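Periplasmic binding protein (Veillonella parvula, PDB 4OVK) probably serves as the solute-binding component of an ABC transporter, holding a substrate of unknown identity between two lobes. Local coordinates at residues A[83-88]-A[95-100]; A[164-169]-A[302-307]; A[181-186]-A[277-282]; A[270-275]-A[289-294]; A[318-321]-A[325-328]. All coordinates share one frame; numbering follows the deposited sequence. Where two conformers were deposited one is given.

Interaction 1. Residues A[83-88]-A[95-100]; sequences SSFVDN and EEVAKL
The Glu96 carboxylate is approached by Ser84 OG from above its flat face: the hydroxyl oxygen lies 3.3 Å from OE1, 3.3 Å from OE2 and 3.2 Å from CD. Asn82 ND2 makes a weak hydrogen bond to OE2. With Glu96 CG anti to the backbone N (chi1 -174°), CG lies 3.9 Å from Phe85 CB; the bend at chi2 (104°) then turns the carboxylate toward Ser84. Below this polar layer the contact is greasy. Phe85 CD2 meets Val97 CG2 at 3.5 Å, the two side chains crossing at a slant, and Leu100 CD1 reaches Phe85 CB at 4.3 Å. These pairs lay the loop between helices 71-74 and 94-100 against the latter, the helix that leads into strand 104-108 of the first parallel sheet. At the head of the helix, Asn93 holds Glu96 N with its side chain and Phe85 through the backbone. With an alanine in place of Glu96, Asn82 ND2 would probably lose an acceptor and the Ser84 hydroxyl its polar neighbour, while Phe85 CB would be less well covered. The chemistry is thus two-layered: the buried phenyl and valine supply hydrophobic contact, and the more exposed carboxylate lends the loop polar company.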
# COMPACT_ATOMS: atom_id res chain seq x y z
N SER A 83 9.83 15.43 -9.68
CA SER A 83 8.44 14.95 -9.64
C SER A 83 7.51 15.72 -10.59
O SER A 83 6.29 15.76 -10.39
CB SER A 83 7.90 15.03 -8.23
OG SER A 83 7.90 16.35 -7.75
N SER A 84 8.10 16.32 -11.61
CA SER A 84 7.36 17.17 -12.54
C SER A 84 7.08 16.50 -13.89
O SER A 84 6.37 17.06 -14.73
CB SER A 84 8.14 18.46 -12.77
OG SER A 84 9.39 18.20 -13.41
N PHE A 85 7.62 15.31 -14.10
CA PHE A 85 7.62 14.72 -15.45
C PHE A 85 6.28 14.06 -15.83
O PHE A 85 6.09 13.69 -16.99
CB PHE A 85 8.77 13.72 -15.58
CG PHE A 85 8.47 12.37 -15.04
CD1 PHE A 85 8.62 12.07 -13.68
CD2 PHE A 85 8.03 11.36 -15.89
CE1 PHE A 85 8.33 10.81 -13.23
CE2 PHE A 85 7.75 10.10 -15.43
CZ PHE A 85 7.89 9.83 -14.10
N VAL A 86 5.38 13.93 -14.85
CA VAL A 86 4.07 13.31 -15.03
C VAL A 86 3.04 14.04 -14.16
O VAL A 86 3.36 14.45 -13.04
CB VAL A 86 4.13 11.79 -14.71
CG1 VAL A 86 4.50 11.51 -13.26
CG2 VAL A 86 2.83 11.10 -15.07
N ASP A 87 1.81 14.20 -14.66
CA ASP A 87 0.75 14.90 -13.90
C ASP A 87 -0.20 13.92 -13.19
O ASP A 87 0.02 12.72 -13.21
CB ASP A 87 -0.00 15.90 -14.82
CG ASP A 87 -0.95 15.22 -15.80
OD1 ASP A 87 -1.22 14.01 -15.65
OD2 ASP A 87 -1.44 15.92 -16.72
N ASN A 88 -1.26 14.43 -12.55
CA ASN A 88 -2.19 13.57 -11.78
C ASN A 88 -3.06 12.66 -12.61
O ASN A 88 -3.61 11.69 -12.09
CB ASN A 88 -3.12 14.42 -10.90
CG ASN A 88 -2.53 14.71 -9.55
OD1 ASN A 88 -1.43 14.27 -9.25
ND2 ASN A 88 -3.26 15.45 -8.71
N GLU A 95 8.98 16.08 -23.17
CA GLU A 95 10.16 16.96 -23.18
C GLU A 95 10.98 16.79 -21.89
O GLU A 95 12.20 16.64 -21.93
CB GLU A 95 9.76 18.43 -23.37
CG GLU A 95 10.92 19.41 -23.25
CD GLU A 95 10.54 20.84 -23.60
OE1 GLU A 95 9.35 21.20 -23.46
OE2 GLU A 95 11.43 21.61 -24.01
N GLU A 96 10.29 16.80 -20.75
CA GLU A 96 10.96 16.68 -19.45
C GLU A 96 11.67 15.31 -19.29
O GLU A 96 12.81 15.26 -18.83
CB GLU A 96 9.95 16.92 -18.32
CG GLU A 96 10.54 16.95 -16.91
CD GLU A 96 10.66 18.35 -16.33
OE1 GLU A 96 9.73 19.17 -16.51
OE2 GLU A 96 11.70 18.64 -15.70
N VAL A 97 11.01 14.23 -19.69
CA VAL A 97 11.59 12.88 -19.58
C VAL A 97 12.82 12.74 -20.46
O VAL A 97 13.80 12.10 -20.08
CB VAL A 97 10.58 11.76 -19.95
CG1 VAL A 97 11.20 10.38 -19.72
CG2 VAL A 97 9.30 11.88 -19.16
N ALA A 98 12.75 13.34 -21.64
CA ALA A 98 13.87 13.33 -22.57
C ALA A 98 15.09 14.05 -21.98
O ALA A 98 16.21 13.61 -22.18
CB ALA A 98 13.45 13.97 -23.89
N LYS A 99 14.84 15.15 -21.27
CA LYS A 99 15.90 15.86 -20.55
C LYS A 99 16.46 15.02 -19.40
O LYS A 99 17.67 14.93 -19.23
CB LYS A 99 15.40 17.21 -20.01
CG LYS A 99 15.24 18.30 -21.06
CD LYS A 99 14.77 19.62 -20.46
CE LYS A 99 13.32 19.57 -19.99
NZ LYS A 99 12.67 20.91 -19.98
N LEU A 100 15.56 14.39 -18.64
CA LEU A 100 15.94 13.54 -17.50
C LEU A 100 16.79 12.31 -17.88
O LEU A 100 17.56 11.81 -17.07
CB LEU A 100 14.69 13.01 -16.77
CG LEU A 100 14.13 13.71 -15.54
CD1 LEU A 100 12.96 12.88 -15.03
CD2 LEU A 100 15.20 13.87 -14.47

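Interaction 2. Residues A[164-169]-A[302-307]; sequences EAYFKQ and NDYILR
Tyr166 sends its ring straight off the helix, CG anti to the backbone N (chi1 168°), while Asp303 tucks CG between its own N and carbonyl carbon and so turns its carboxylate back to meet the phenol. The two side chains arrive from opposite directions. Tyr166 OH donates to Asp303 OD1 at 2.5 Å, a short bond that uses the syn lone pair, with the ring and carboxylate planes 51° apart. Tyr304 comes in next to it: its CE2 lies 3.3 Å from Tyr166 OH, and the phenol oxygen sits at the edge of the Tyr304 ring, in its plane. The ring centroids are 6.0 Å apart and the planes meet at 76°. Helix 150-170 runs between the two parallel sheets of the chain, consistent with the long linking helix of periplasmic binding proteins of this clan, and the contact ties its end region to the turn before helix 306-318. Behind the first shell, Asp303 OD2 forms a salt bridge with Lys170, so both carboxylate oxygens are engaged, and Tyr304 OH bonds to the carbonyl of Lys290 on helix 285-296. A triethylene glycol, probably from crystallisation, lies about 4 Å from the Tyr166 side chain.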
# COMPACT_ATOMS: atom_id res chain seq x y z
N GLU A 164 0.75 -15.25 2.58
CA GLU A 164 -0.50 -15.74 1.98
C GLU A 164 -0.81 -17.16 2.45
O GLU A 164 -1.93 -17.44 2.86
CB GLU A 164 -0.42 -15.68 0.45
CG GLU A 164 -0.63 -14.27 -0.09
CD GLU A 164 -0.29 -14.13 -1.56
OE1 GLU A 164 -0.16 -15.17 -2.26
OE2 GLU A 164 -0.16 -12.97 -2.03
N ALA A 165 0.19 -18.04 2.42
CA ALA A 165 0.00 -19.42 2.85
C ALA A 165 -0.38 -19.49 4.33
O ALA A 165 -1.23 -20.28 4.71
CB ALA A 165 1.25 -20.25 2.60
N TYR A 166 0.26 -18.66 5.16
CA TYR A 166 -0.08 -18.60 6.59
C TYR A 166 -1.55 -18.24 6.81
O TYR A 166 -2.26 -18.91 7.55
CB TYR A 166 0.85 -17.63 7.32
CG TYR A 166 0.42 -17.26 8.73
CD1 TYR A 166 0.76 -18.07 9.81
CD2 TYR A 166 -0.33 -16.12 8.97
CE1 TYR A 166 0.37 -17.74 11.10
CE2 TYR A 166 -0.72 -15.78 10.25
CZ TYR A 166 -0.37 -16.61 11.31
OH TYR A 166 -0.75 -16.30 12.59
N PHE A 167 -2.01 -17.18 6.16
CA PHE A 167 -3.41 -16.78 6.29
C PHE A 167 -4.39 -17.79 5.67
O PHE A 167 -5.48 -17.99 6.21
CB PHE A 167 -3.64 -15.35 5.77
CG PHE A 167 -3.15 -14.29 6.72
CD1 PHE A 167 -3.92 -13.92 7.81
CD2 PHE A 167 -1.90 -13.71 6.56
CE1 PHE A 167 -3.47 -12.97 8.71
CE2 PHE A 167 -1.44 -12.76 7.46
CZ PHE A 167 -2.22 -12.39 8.54
N LYS A 168 -4.01 -18.46 4.58
CA LYS A 168 -4.90 -19.49 4.03
C LYS A 168 -5.03 -20.65 5.01
O LYS A 168 -6.10 -21.23 5.14
CB LYS A 168 -4.41 -20.03 2.68
CG LYS A 168 -4.36 -19.00 1.55
CD LYS A 168 -5.74 -18.58 1.07
CE LYS A 168 -6.27 -19.51 -0.00
NZ LYS A 168 -7.69 -19.22 -0.34
N GLN A 169 -3.93 -20.97 5.70
CA GLN A 169 -3.93 -22.15 6.56
C GLN A 169 -4.73 -21.83 7.81
O GLN A 169 -5.51 -22.63 8.25
CB GLN A 169 -2.50 -22.56 6.92
CG GLN A 169 -2.37 -23.95 7.54
CD GLN A 169 -2.68 -23.98 9.03
OE1 GLN A 169 -2.43 -23.01 9.76
NE2 GLN A 169 -3.22 -25.11 9.49
N ASN A 302 -2.20 -15.62 17.03
CA ASN A 302 -1.51 -15.46 18.31
C ASN A 302 -0.10 -16.03 18.32
O ASN A 302 0.46 -16.29 19.39
CB ASN A 302 -2.31 -16.15 19.42
CG ASN A 302 -2.45 -17.65 19.19
OD1 ASN A 302 -2.05 -18.18 18.15
ND2 ASN A 302 -3.00 -18.35 20.17
N ASP A 303 0.48 -16.22 17.14
CA ASP A 303 1.77 -16.90 17.03
C ASP A 303 2.82 -16.05 16.30
O ASP A 303 3.78 -16.58 15.74
CB ASP A 303 1.59 -18.27 16.38
CG ASP A 303 0.79 -18.22 15.09
OD1 ASP A 303 0.52 -17.11 14.59
OD2 ASP A 303 0.43 -19.29 14.59
N TYR A 304 2.62 -14.73 16.34
CA TYR A 304 3.60 -13.76 15.89
C TYR A 304 3.51 -12.49 16.72
O TYR A 304 2.48 -12.21 17.37
CB TYR A 304 3.43 -13.41 14.41
CG TYR A 304 2.08 -12.83 14.05
CD1 TYR A 304 1.82 -11.47 14.18
CD2 TYR A 304 1.07 -13.65 13.56
CE1 TYR A 304 0.58 -10.94 13.85
CE2 TYR A 304 -0.17 -13.13 13.21
CZ TYR A 304 -0.41 -11.77 13.36
OH TYR A 304 -1.64 -11.26 13.01
N ILE A 305 4.61 -11.74 16.73
CA ILE A 305 4.67 -10.43 17.37
C ILE A 305 4.92 -9.41 16.26
O ILE A 305 5.99 -9.39 15.64
CB ILE A 305 5.80 -10.37 18.41
CG1 ILE A 305 5.59 -11.45 19.49
CG2 ILE A 305 5.88 -8.99 19.04
CD1 ILE A 305 6.79 -11.63 20.39
N LEU A 306 3.92 -8.57 16.01
CA LEU A 306 3.93 -7.66 14.87
C LEU A 306 5.13 -6.73 14.91
O LEU A 306 5.79 -6.52 13.89
CB LEU A 306 2.63 -6.86 14.83
CG LEU A 306 2.54 -5.83 13.70
CD1 LEU A 306 2.77 -6.46 12.33
CD2 LEU A 306 1.20 -5.10 13.75
N ARG A 307 5.44 -6.18 16.08
CA ARG A 307 6.57 -5.26 16.24
C ARG A 307 7.88 -5.91 15.78
O ARG A 307 8.71 -5.27 15.15
CB ARG A 307 6.65 -4.80 17.70
CG ARG A 307 7.97 -4.26 18.19
CD ARG A 307 7.88 -3.83 19.65
NE ARG A 307 6.74 -2.95 19.90
CZ ARG A 307 6.78 -1.62 19.97
NH1 ARG A 307 7.93 -0.96 19.84
NH2 ARG A 307 5.67 -0.94 20.21

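Interaction 3. Residues A[181-186]-A[277-282]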
# COMPACT_ATOMS: atom_id res chain seq x y z
N VAL A 181 -16.93 -5.44 10.63
CA VAL A 181 -15.88 -4.44 10.44
C VAL A 181 -16.25 -3.48 9.33
O VAL A 181 -16.65 -3.92 8.23
CB VAL A 181 -14.51 -5.09 10.09
CG1 VAL A 181 -13.42 -4.03 10.03
CG2 VAL A 181 -14.15 -6.20 11.08
N LEU A 182 -16.11 -2.19 9.62
CA LEU A 182 -16.34 -1.10 8.65
C LEU A 182 -15.00 -0.43 8.37
O LEU A 182 -14.28 -0.05 9.30
CB LEU A 182 -17.29 -0.06 9.24
CG LEU A 182 -17.65 1.09 8.30
CD1 LEU A 182 -18.47 0.58 7.13
CD2 LEU A 182 -18.39 2.18 9.06
N TYR A 183 -14.65 -0.30 7.09
CA TYR A 183 -13.46 0.44 6.69
C TYR A 183 -13.92 1.81 6.19
O TYR A 183 -14.48 1.92 5.10
CB TYR A 183 -12.68 -0.35 5.63
CG TYR A 183 -11.16 -0.15 5.65
CD1 TYR A 183 -10.59 1.08 5.41
CD2 TYR A 183 -10.30 -1.22 5.92
CE1 TYR A 183 -9.21 1.26 5.42
CE2 TYR A 183 -8.92 -1.05 5.95
CZ TYR A 183 -8.38 0.18 5.68
OH TYR A 183 -7.01 0.34 5.68
N LEU A 184 -13.75 2.82 7.03
CA LEU A 184 -14.22 4.17 6.77
C LEU A 184 -13.09 4.99 6.13
O LEU A 184 -12.00 5.09 6.70
CB LEU A 184 -14.71 4.82 8.08
CG LEU A 184 -15.26 6.26 8.04
CD1 LEU A 184 -16.51 6.39 7.18
CD2 LEU A 184 -15.54 6.75 9.46
N GLN A 185 -13.34 5.54 4.94
CA GLN A 185 -12.29 6.29 4.23
C GLN A 185 -12.02 7.67 4.81
O GLN A 185 -10.86 8.10 4.90
CB GLN A 185 -12.62 6.46 2.75
CG GLN A 185 -11.36 6.79 1.93
CD GLN A 185 -11.62 7.02 0.45
OE1 GLN A 185 -10.73 6.84 -0.38
NE2 GLN A 185 -12.82 7.45 0.11
N ASN A 186 -13.09 8.38 5.16
CA ASN A 186 -12.99 9.82 5.41
C ASN A 186 -14.10 10.36 6.31
O ASN A 186 -14.84 9.58 6.91
CB ASN A 186 -12.93 10.57 4.07
CG ASN A 186 -14.12 10.31 3.19
OD1 ASN A 186 -15.23 10.07 3.66
ND2 ASN A 186 -13.90 10.38 1.87
N ARG A 277 0.99 4.03 2.27
CA ARG A 277 -0.18 3.63 3.05
C ARG A 277 -0.49 2.14 2.81
O ARG A 277 -0.19 1.57 1.76
CB ARG A 277 -1.38 4.53 2.85
CG ARG A 277 -1.96 4.50 1.47
CD ARG A 277 -2.93 5.66 1.26
NE ARG A 277 -3.32 5.68 -0.13
CZ ARG A 277 -3.27 6.73 -0.95
NH1 ARG A 277 -3.64 6.58 -2.21
NH2 ARG A 277 -2.87 7.93 -0.52
N TRP A 278 -1.04 1.52 3.84
CA TRP A 278 -1.29 0.10 3.85
C TRP A 278 -2.72 -0.23 3.44
O TRP A 278 -3.12 -1.39 3.47
CB TRP A 278 -0.99 -0.45 5.25
CG TRP A 278 0.46 -0.55 5.59
CD1 TRP A 278 1.52 -0.10 4.84
CD2 TRP A 278 1.03 -1.13 6.78
NE1 TRP A 278 2.71 -0.37 5.49
CE2 TRP A 278 2.43 -1.01 6.68
CE3 TRP A 278 0.48 -1.75 7.91
CZ2 TRP A 278 3.29 -1.48 7.67
CZ3 TRP A 278 1.35 -2.22 8.90
CH2 TRP A 278 2.73 -2.08 8.77
N ASP A 279 -3.46 0.80 3.01
CA ASP A 279 -4.89 0.72 2.67
C ASP A 279 -5.16 -0.01 1.36
O ASP A 279 -6.30 -0.39 1.11
CB ASP A 279 -5.49 2.13 2.55
CG ASP A 279 -5.37 2.95 3.85
OD1 ASP A 279 -6.01 2.62 4.87
OD2 ASP A 279 -4.63 3.94 3.85
N ALA A 280 -4.12 -0.17 0.52
CA ALA A 280 -4.22 -0.92 -0.73
C ALA A 280 -2.92 -1.71 -0.96
O ALA A 280 -1.94 -1.53 -0.24
CB ALA A 280 -4.48 0.03 -1.89
N PRO A 281 -2.91 -2.60 -1.97
CA PRO A 281 -1.73 -3.45 -2.15
C PRO A 281 -0.41 -2.68 -2.29
O PRO A 281 -0.32 -1.68 -3.03
CB PRO A 281 -2.05 -4.23 -3.43
CG PRO A 281 -3.55 -4.23 -3.51
CD PRO A 281 -3.97 -2.91 -2.95
N ASN A 282 0.60 -3.19 -1.59
CA ASN A 282 1.96 -2.62 -1.51
C ASN A 282 2.96 -3.66 -0.96
O ASN A 282 2.59 -4.78 -0.61
CB ASN A 282 1.95 -1.36 -0.63
CG ASN A 282 1.84 -1.67 0.83
OD1 ASN A 282 2.86 -1.75 1.51
ND2 ASN A 282 0.61 -1.88 1.33
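The Tyr183 ring and the Asp279 carboxylate stand almost square to each other, their planes 82° apart, and they meet at an edge: Asp279 OD1 lies near the plane of the ring, beside its hydroxyl. Tyr183 OH donates to Asp279 OD1 at 2.6 Å. The donor comes to the anti side of that oxygen, 17° out of the carboxylate plane, and the ring carbon Tyr183 CE1 lies 3.5 Å from OD1. Asp279 carries CG anti to its carbonyl carbon (chi1 -59°), which swings the acid toward the tyrosine; its other oxygen, OD2, accepts from the backbone N of Asn238. Both polar ends are therefore matched although both residues are buried. Tyr183 belongs to strand 180-184, an inner strand of the second parallel sheet, whose 2-1-3-4 order is that of a chelatase-like lobe; Asp279 sits in the loop that links strand 268-270 to helix 285-296. The bond thus ties that loop to the sheet; Met288 packs on the Tyr183 side chain, and Ala271 touches its hydroxyl end. Further along the loop, Asn282 ND2 gives a straight 3.0 Å bond to Ala280 O, lying in its own amide plane, while Asn282 OD1 takes Glu284 N close to the start of the helix.

Interaction 4. Residues A[270-275]-A[289-294]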
# COMPACT_ATOMS: atom_id res chain seq x y z
N LYS A 270 -7.11 3.85 13.60
CA LYS A 270 -6.45 4.38 12.40
C LYS A 270 -5.50 3.35 11.77
O LYS A 270 -4.60 2.82 12.43
CB LYS A 270 -5.68 5.65 12.75
CG LYS A 270 -5.02 6.38 11.59
CD LYS A 270 -6.04 7.08 10.71
CE LYS A 270 -5.41 8.23 9.95
NZ LYS A 270 -6.36 8.85 9.00
N ALA A 271 -5.68 3.09 10.48
CA ALA A 271 -4.81 2.14 9.79
C ALA A 271 -3.35 2.59 9.85
O ALA A 271 -3.06 3.78 9.70
CB ALA A 271 -5.23 1.97 8.35
N PRO A 272 -2.43 1.64 10.04
CA PRO A 272 -1.02 2.00 9.98
C PRO A 272 -0.56 2.45 8.60
O PRO A 272 -1.24 2.22 7.58
CB PRO A 272 -0.31 0.70 10.35
CG PRO A 272 -1.34 -0.14 10.99
CD PRO A 272 -2.62 0.21 10.32
N MSE A 273 0.59 3.11 8.59
CA MSE A 273 1.27 3.48 7.35
C MSE A 273 2.75 3.35 7.54
O MSE A 273 3.32 3.94 8.44
CB MSE A 273 0.87 4.90 7.00
CG MSE A 273 1.76 5.43 5.88
SE MSE A 273 0.88 7.00 5.14
CE MSE A 273 1.82 8.27 6.31
N GLY A 274 3.39 2.56 6.68
CA GLY A 274 4.82 2.38 6.67
C GLY A 274 5.39 3.25 5.56
O GLY A 274 5.20 4.46 5.59
N ILE A 275 6.03 2.60 4.60
CA ILE A 275 6.71 3.29 3.52
C ILE A 275 5.70 3.96 2.58
O ILE A 275 6.00 4.97 1.94
CB ILE A 275 7.63 2.30 2.78
CG1 ILE A 275 8.75 3.05 2.04
CG2 ILE A 275 6.81 1.35 1.92
CD1 ILE A 275 9.82 2.16 1.48
N MSE A 289 -1.77 -7.18 7.05
CA MSE A 289 -2.61 -8.35 7.32
C MSE A 289 -2.42 -8.83 8.75
O MSE A 289 -3.37 -9.20 9.45
CB MSE A 289 -2.28 -9.47 6.33
CG MSE A 289 -2.64 -9.05 4.93
SE MSE A 289 -4.56 -9.32 4.66
CE MSE A 289 -4.21 -10.31 2.99
N LYS A 290 -1.18 -8.78 9.21
CA LYS A 290 -0.86 -9.15 10.58
C LYS A 290 -1.48 -8.21 11.62
O LYS A 290 -2.00 -8.68 12.63
CB LYS A 290 0.64 -9.29 10.77
CG LYS A 290 1.13 -10.62 10.22
CD LYS A 290 2.62 -10.83 10.35
CE LYS A 290 2.92 -12.32 10.19
NZ LYS A 290 4.36 -12.67 10.31
N TRP A 291 -1.47 -6.91 11.34
CA TRP A 291 -2.12 -5.93 12.20
C TRP A 291 -3.63 -6.22 12.29
O TRP A 291 -4.18 -6.31 13.39
CB TRP A 291 -1.84 -4.52 11.69
CG TRP A 291 -2.42 -3.42 12.49
CD1 TRP A 291 -1.94 -2.92 13.67
CD2 TRP A 291 -3.60 -2.67 12.18
NE1 TRP A 291 -2.75 -1.91 14.11
CE2 TRP A 291 -3.77 -1.73 13.21
CE3 TRP A 291 -4.52 -2.70 11.13
CZ2 TRP A 291 -4.82 -0.82 13.21
CZ3 TRP A 291 -5.56 -1.81 11.14
CH2 TRP A 291 -5.70 -0.87 12.16
N MSE A 292 -4.28 -6.40 11.14
CA MSE A 292 -5.72 -6.63 11.10
C MSE A 292 -6.09 -7.91 11.79
O MSE A 292 -7.07 -7.96 12.54
CB MSE A 292 -6.21 -6.68 9.65
CG MSE A 292 -6.07 -5.31 9.02
SE MSE A 292 -6.79 -5.35 7.19
CE MSE A 292 -8.58 -5.98 7.70
N GLY A 293 -5.32 -8.96 11.54
CA GLY A 293 -5.57 -10.27 12.18
C GLY A 293 -5.63 -10.18 13.70
O GLY A 293 -6.52 -10.75 14.35
N GLN A 294 -4.68 -9.46 14.27
CA GLN A 294 -4.66 -9.33 15.71
C GLN A 294 -5.74 -8.40 16.28
O GLN A 294 -6.08 -8.52 17.44
CB GLN A 294 -3.27 -8.97 16.22
CG GLN A 294 -2.36 -10.18 16.13
CD GLN A 294 -1.01 -10.00 16.77
OE1 GLN A 294 -0.49 -8.88 16.89
NE2 GLN A 294 -0.41 -11.12 17.17
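Pro272 lies on the indole of Trp291 like a lid. Its CD is centred over the six-membered ring, 3.4 Å from the centroid and only 5° off the ring normal, a clear CH-pi contact. Pro272 CG covers the shared bond of the bicycle, with Trp291 CD2 at 3.6 Å and CE2 at 3.7 Å, so two neighbouring methylenes span much of the indole. The chain just before the proline borders the far end of the six-membered ring: Lys270 O comes to 3.7 Å from Trp291 CZ2, and Ala271 CA to 3.9 Å from CH2. Trp291 reaches this position because CG is anti to the backbone N (chi1 -179°), which extends the indole away from helix 285-296 toward the loop. That loop leaves strand 268-270, an edge strand of the second parallel sheet, and heads toward the other lobe, where Ile275, in one of its two conformers, touches Ser43 and Tyr46 of helix 41-49. A second shell fixes the first. Leu306 packs on Trp291, the ring of Phe341 meets it with planes at about 30°, and Trp278 packs on Pro272. On the strand side, Asn332 ND2 donates to Lys270 O, Ala271 pairs through its backbone with Leu236, and the buried ammonium of Lys270 is gripped by the carbonyls of Ser237, Asp240 and Ile242.

Interaction 5. Residues A[318-321]-A[325-328]; sequences YHYN and SEIN
Tyr320 and Glu326 reach for each other from opposite directions, phenol to carboxylate. The tyrosine has CG anti to its backbone N (chi1 -170°), which carries the ring out of the turn. Glu326 sets CG anti to its carbonyl carbon (chi1 -71°) and then runs extended, delivering its acid to the ring's edge, where CD lies in the ring plane. The carboxylate is twisted so that the two planes are 47° apart. Tyr320 OH donates to the syn lone pair of Glu326 OE2 at 2.5 Å; Glu326 OE1 is 3.5 Å from the same hydroxyl, at an angle too poor for a bond, and lies 3.4 Å from Tyr320 CE2. OE1 is occupied otherwise: a water donates to it at 2.9 Å and to Asn321 O at 2.6 Å, bridging the two segments, and Thr323 N also bonds to it. The contact closes the short turn between helices 306-318 and 324-331; His319, with positive phi, is where the chain leaves the first helix. Thr73 and Leu74 of helix 71-74 pack against Tyr320, and Thr73 touches Glu326 as well. A phenylalanine in place of Tyr320 would keep the ring but would probably leave OE2 without its phenol donor and the carboxylate freer to turn. With a phenol on one oxygen and a water and a backbone N-H on the other, the acid is likely to stay ionised, its charge stabilised by neutral donors at the partly exposed surface.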
# COMPACT_ATOMS: atom_id res chain seq x y z
N TYR A 318 15.44 -2.93 4.00
CA TYR A 318 15.82 -1.52 3.90
C TYR A 318 17.14 -1.20 4.64
O TYR A 318 17.62 -0.07 4.56
CB TYR A 318 14.74 -0.61 4.46
CG TYR A 318 13.32 -0.85 4.00
CD1 TYR A 318 13.02 -1.33 2.74
CD2 TYR A 318 12.26 -0.53 4.83
CE1 TYR A 318 11.71 -1.51 2.33
CE2 TYR A 318 10.95 -0.70 4.44
CZ TYR A 318 10.67 -1.18 3.17
OH TYR A 318 9.37 -1.36 2.77
N HIS A 319 17.69 -2.17 5.37
CA HIS A 319 18.88 -1.95 6.19
C HIS A 319 18.67 -0.79 7.13
O HIS A 319 19.54 0.07 7.28
CB HIS A 319 20.15 -1.73 5.34
CG HIS A 319 20.39 -2.84 4.38
ND1 HIS A 319 20.78 -4.09 4.79
CD2 HIS A 319 20.23 -2.91 3.04
CE1 HIS A 319 20.87 -4.89 3.74
NE2 HIS A 319 20.53 -4.19 2.67
N TYR A 320 17.49 -0.77 7.75
CA TYR A 320 17.13 0.31 8.66
C TYR A 320 16.55 -0.32 9.92
O TYR A 320 15.66 -1.18 9.83
CB TYR A 320 16.09 1.26 8.04
CG TYR A 320 15.87 2.52 8.86
CD1 TYR A 320 16.72 3.62 8.72
CD2 TYR A 320 14.83 2.61 9.79
CE1 TYR A 320 16.55 4.75 9.48
CE2 TYR A 320 14.66 3.76 10.55
CZ TYR A 320 15.51 4.82 10.38
OH TYR A 320 15.36 5.98 11.14
N ASN A 321 17.08 0.09 11.06
CA ASN A 321 16.62 -0.41 12.36
C ASN A 321 15.71 0.60 13.06
O ASN A 321 16.17 1.62 13.59
CB ASN A 321 17.83 -0.76 13.23
CG ASN A 321 18.63 -1.92 12.66
OD1 ASN A 321 18.06 -2.85 12.09
ND2 ASN A 321 19.95 -1.88 12.83
N SER A 325 9.94 4.74 18.98
CA SER A 325 9.15 5.90 18.57
C SER A 325 8.66 5.76 17.13
O SER A 325 7.50 6.03 16.85
CB SER A 325 9.96 7.20 18.69
OG SER A 325 10.29 7.46 20.03
N GLU A 326 9.54 5.32 16.23
CA GLU A 326 9.18 5.15 14.83
C GLU A 326 8.10 4.06 14.68
O GLU A 326 7.17 4.21 13.90
CB GLU A 326 10.41 4.84 13.97
CG GLU A 326 11.35 6.04 13.80
CD GLU A 326 12.70 5.68 13.20
OE1 GLU A 326 13.21 4.58 13.50
OE2 GLU A 326 13.28 6.52 12.46
N ILE A 327 8.21 2.98 15.44
CA ILE A 327 7.21 1.92 15.41
C ILE A 327 5.86 2.45 15.92
O ILE A 327 4.82 2.13 15.36
CB ILE A 327 7.67 0.70 16.23
CG1 ILE A 327 8.89 0.06 15.55
CG2 ILE A 327 6.53 -0.31 16.39
CD1 ILE A 327 9.70 -0.82 16.47
N ASN A 328 5.89 3.27 16.96
CA ASN A 328 4.65 3.87 17.49
C ASN A 328 3.95 4.68 16.39
O ASN A 328 2.75 4.60 16.21
CB ASN A 328 4.94 4.77 18.69
CG ASN A 328 3.69 5.25 19.41
OD1 ASN A 328 2.64 5.47 18.82
ND2 ASN A 328 3.81 5.41 20.71
O HOH W 1 16.11 4.25 13.70

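How the interactions relate
Interactions 2, 3, 4 and 5 form a connected run. Interactions 3 and 4, with centres 9 Å apart, share the loop 270-282, where Ala271 CB lies 3.6 Å from Asp279 OD1. Interaction 4 joins interaction 2 through helix 285-296, Phe167 CZ packing on Met289 O at 3.5 Å. Interaction 2 in turn meets interaction 5 between helices 306-318 and 324-331, with Arg307 NH1 3.8 Å from Ile327 CG2. Interaction 1 stands apart, its centre 34 Å from that of interaction 4 and across the chain's centre. Interactions 3 and 4 lie closest to the chain's centre, and the loop they share runs in the region between the lobes where a solute might be held.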